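Local coordinates for extracellular solute-binding protein (Conexibacter woesei, PDB 4P98), which probably binds a small solute, perhaps a nucleoside as its PnrA-like relatives do, and delivers it to an ABC transporter in the cell membrane, at residues P66-F71 with I84-P89. Sequence-based numbering, arbitrary orientation.
Sequences PVIRQF and IDVSEP
The pyrrolidine ring of Pro89 meets Ile68 at its CB corner, where Ile68 CD1 comes to 3.7 Å from Pro89 CB. The methyl arrives obliquely, neither centred over the ring nor level with its rim, and also lies 4.0 Å from the carbonyl carbon, Pro89 C. Pro61 and Ala64 of helix 61-73 also touch Pro89. Val86, one turn earlier, touches the same methyl through its CG1 branch, Val86 CG1 lying 4.0 Å from Ile68 CD1. Ile68 gets there because CG1 stands beside its backbone N (chi1 -68°) and the chain then runs out extended (chi2 161°), bringing CD1 against both. All three side chains are buried, and the contact is purely apolar. On the far helix, Ile84 O accepts from both Ser87 N and Ser87 OG, the hydroxyl at 2.6 Å on a lone pair in the carbonyl plane, while the helix kinks at Pro89. Ile24, on strand 22-25, and Ile90 and Val93 also touch Ile68. Helices 61-73 and 84-94 follow strands 53-55 and 78-82, which flank strand 22-25 in the parallel sheet, and pack side by side on one face of it, as in the Rossmann-like α/β lobes of periplasmic binding proteins.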
loop_
_atom_site.group_PDB
_atom_site.type_symbol
_atom_site.label_atom_id
_atom_site.label_comp_id
_atom_site.label_asym_id
_atom_site.label_seq_id
_atom_site.Cartn_x
_atom_site.Cartn_y
_atom_site.Cartn_z
ATOM N N PRO A 66 20.937 13.506 -6.671
ATOM C CA PRO A 66 21.027 14.633 -7.619
ATOM C C PRO A 66 19.681 15.089 -8.216
ATOM O O PRO A 66 19.510 16.273 -8.494
ATOM C CB PRO A 66 21.966 14.125 -8.725
ATOM C CG PRO A 66 22.418 12.767 -8.337
ATOM C CD PRO A 66 21.780 12.358 -7.042
ATOM N N VAL A 67 18.734 14.170 -8.403
ATOM C CA VAL A 67 17.416 14.515 -8.937
ATOM C C VAL A 67 16.667 15.371 -7.916
ATOM O O VAL A 67 16.072 16.395 -8.261
ATOM C CB VAL A 67 16.591 13.250 -9.269
ATOM C CG1 VAL A 67 15.152 13.601 -9.622
ATOM C CG2 VAL A 67 17.231 12.473 -10.409
ATOM N N ILE A 68 16.701 14.943 -6.656
ATOM C CA ILE A 68 16.098 15.705 -5.564
ATOM C C ILE A 68 16.737 17.104 -5.492
ATOM O O ILE A 68 16.039 18.118 -5.425
ATOM C CB ILE A 68 16.242 14.942 -4.218
ATOM C CG1 ILE A 68 15.391 13.677 -4.243
ATOM C CG2 ILE A 68 15.842 15.826 -3.043
ATOM C CD1 ILE A 68 15.796 12.648 -3.210
ATOM N N ARG A 69 18.064 17.163 -5.535
ATOM C CA ARG A 69 18.777 18.437 -5.474
ATOM C C ARG A 69 18.343 19.370 -6.607
ATOM O O ARG A 69 18.129 20.562 -6.388
ATOM C CB ARG A 69 20.296 18.220 -5.526
ATOM C CG ARG A 69 21.097 19.514 -5.430
ATOM C CD ARG A 69 22.597 19.286 -5.301
ATOM N NE ARG A 69 22.916 18.595 -4.057
ATOM C CZ ARG A 69 23.252 17.315 -3.952
ATOM N NH1 ARG A 69 23.369 16.538 -5.030
ATOM N NH2 ARG A 69 23.492 16.811 -2.747
ATOM N N GLN A 70 18.211 18.812 -7.804
ATOM C CA GLN A 70 17.845 19.583 -8.988
ATOM C C GLN A 70 16.455 20.200 -8.861
ATOM O O GLN A 70 16.253 21.350 -9.233
ATOM C CB GLN A 70 17.931 18.691 -10.238
ATOM C CG GLN A 70 17.457 19.347 -11.515
ATOM C CD GLN A 70 17.670 18.473 -12.739
ATOM O OE1 GLN A 70 17.753 17.238 -12.646
ATOM N NE2 GLN A 70 17.758 19.109 -13.895
ATOM N N PHE A 71 15.490 19.455 -8.326
ATOM C CA PHE A 71 14.162 20.020 -8.102
ATOM C C PHE A 71 14.198 21.149 -7.075
ATOM O O PHE A 71 13.561 22.186 -7.262
ATOM C CB PHE A 71 13.156 18.947 -7.664
ATOM C CG PHE A 71 12.628 18.111 -8.796
ATOM C CD1 PHE A 71 11.950 18.704 -9.858
ATOM C CD2 PHE A 71 12.779 16.736 -8.794
ATOM C CE1 PHE A 71 11.435 17.935 -10.893
ATOM C CE2 PHE A 71 12.278 15.964 -9.829
ATOM C CZ PHE A 71 11.610 16.562 -10.885
ATOM N N ILE A 84 10.961 4.072 1.417
ATOM C CA ILE A 84 12.058 4.141 2.386
ATOM C C ILE A 84 13.440 4.250 1.706
ATOM O O ILE A 84 14.343 4.901 2.225
ATOM C CB ILE A 84 11.971 2.951 3.392
ATOM C CG1 ILE A 84 12.900 3.166 4.599
ATOM C CG2 ILE A 84 12.209 1.613 2.692
ATOM C CD1 ILE A 84 12.755 2.117 5.711
ATOM N N ASP A 85 13.591 3.657 0.523
ATOM C CA ASP A 85 14.877 3.702 -0.196
ATOM C C ASP A 85 15.272 5.121 -0.625
ATOM O O ASP A 85 16.446 5.401 -0.830
ATOM C CB ASP A 85 14.851 2.780 -1.417
ATOM C CG ASP A 85 14.819 1.300 -1.046
ATOM O OD1 ASP A 85 15.153 0.942 0.100
ATOM O OD2 ASP A 85 14.450 0.488 -1.923
ATOM N N VAL A 86 14.293 6.012 -0.742
ATOM C CA VAL A 86 14.524 7.403 -1.126
ATOM C C VAL A 86 14.640 8.308 0.108
ATOM O O VAL A 86 14.978 9.485 -0.010
ATOM C CB VAL A 86 13.382 7.892 -2.054
ATOM C CG1 VAL A 86 13.725 9.214 -2.722
ATOM C CG2 VAL A 86 13.092 6.841 -3.119
ATOM N N SER A 87 14.407 7.765 1.300
ATOM C CA SER A 87 14.316 8.614 2.508
ATOM C C SER A 87 15.642 9.273 2.860
ATOM O O SER A 87 15.688 10.459 3.168
ATOM C CB SER A 87 13.765 7.840 3.707
ATOM O OG SER A 87 14.585 6.757 4.068
ATOM N N GLU A 88 16.726 8.515 2.806
ATOM C CA GLU A 88 18.010 9.078 3.186
ATOM C C GLU A 88 18.445 10.226 2.253
ATOM O O GLU A 88 18.848 11.283 2.732
ATOM C CB GLU A 88 19.070 7.970 3.324
ATOM C CG GLU A 88 20.276 8.370 4.143
ATOM C CD GLU A 88 19.906 9.018 5.465
ATOM O OE1 GLU A 88 19.135 8.401 6.241
ATOM O OE2 GLU A 88 20.377 10.156 5.707
ATOM N N PRO A 89 18.330 10.051 0.927
ATOM C CA PRO A 89 18.614 11.177 0.020
ATOM C C PRO A 89 17.761 12.409 0.310
ATOM O O PRO A 89 18.276 13.532 0.304
ATOM C CB PRO A 89 18.278 10.622 -1.359
ATOM C CG PRO A 89 18.351 9.153 -1.230
ATOM C CD PRO A 89 18.215 8.771 0.204
#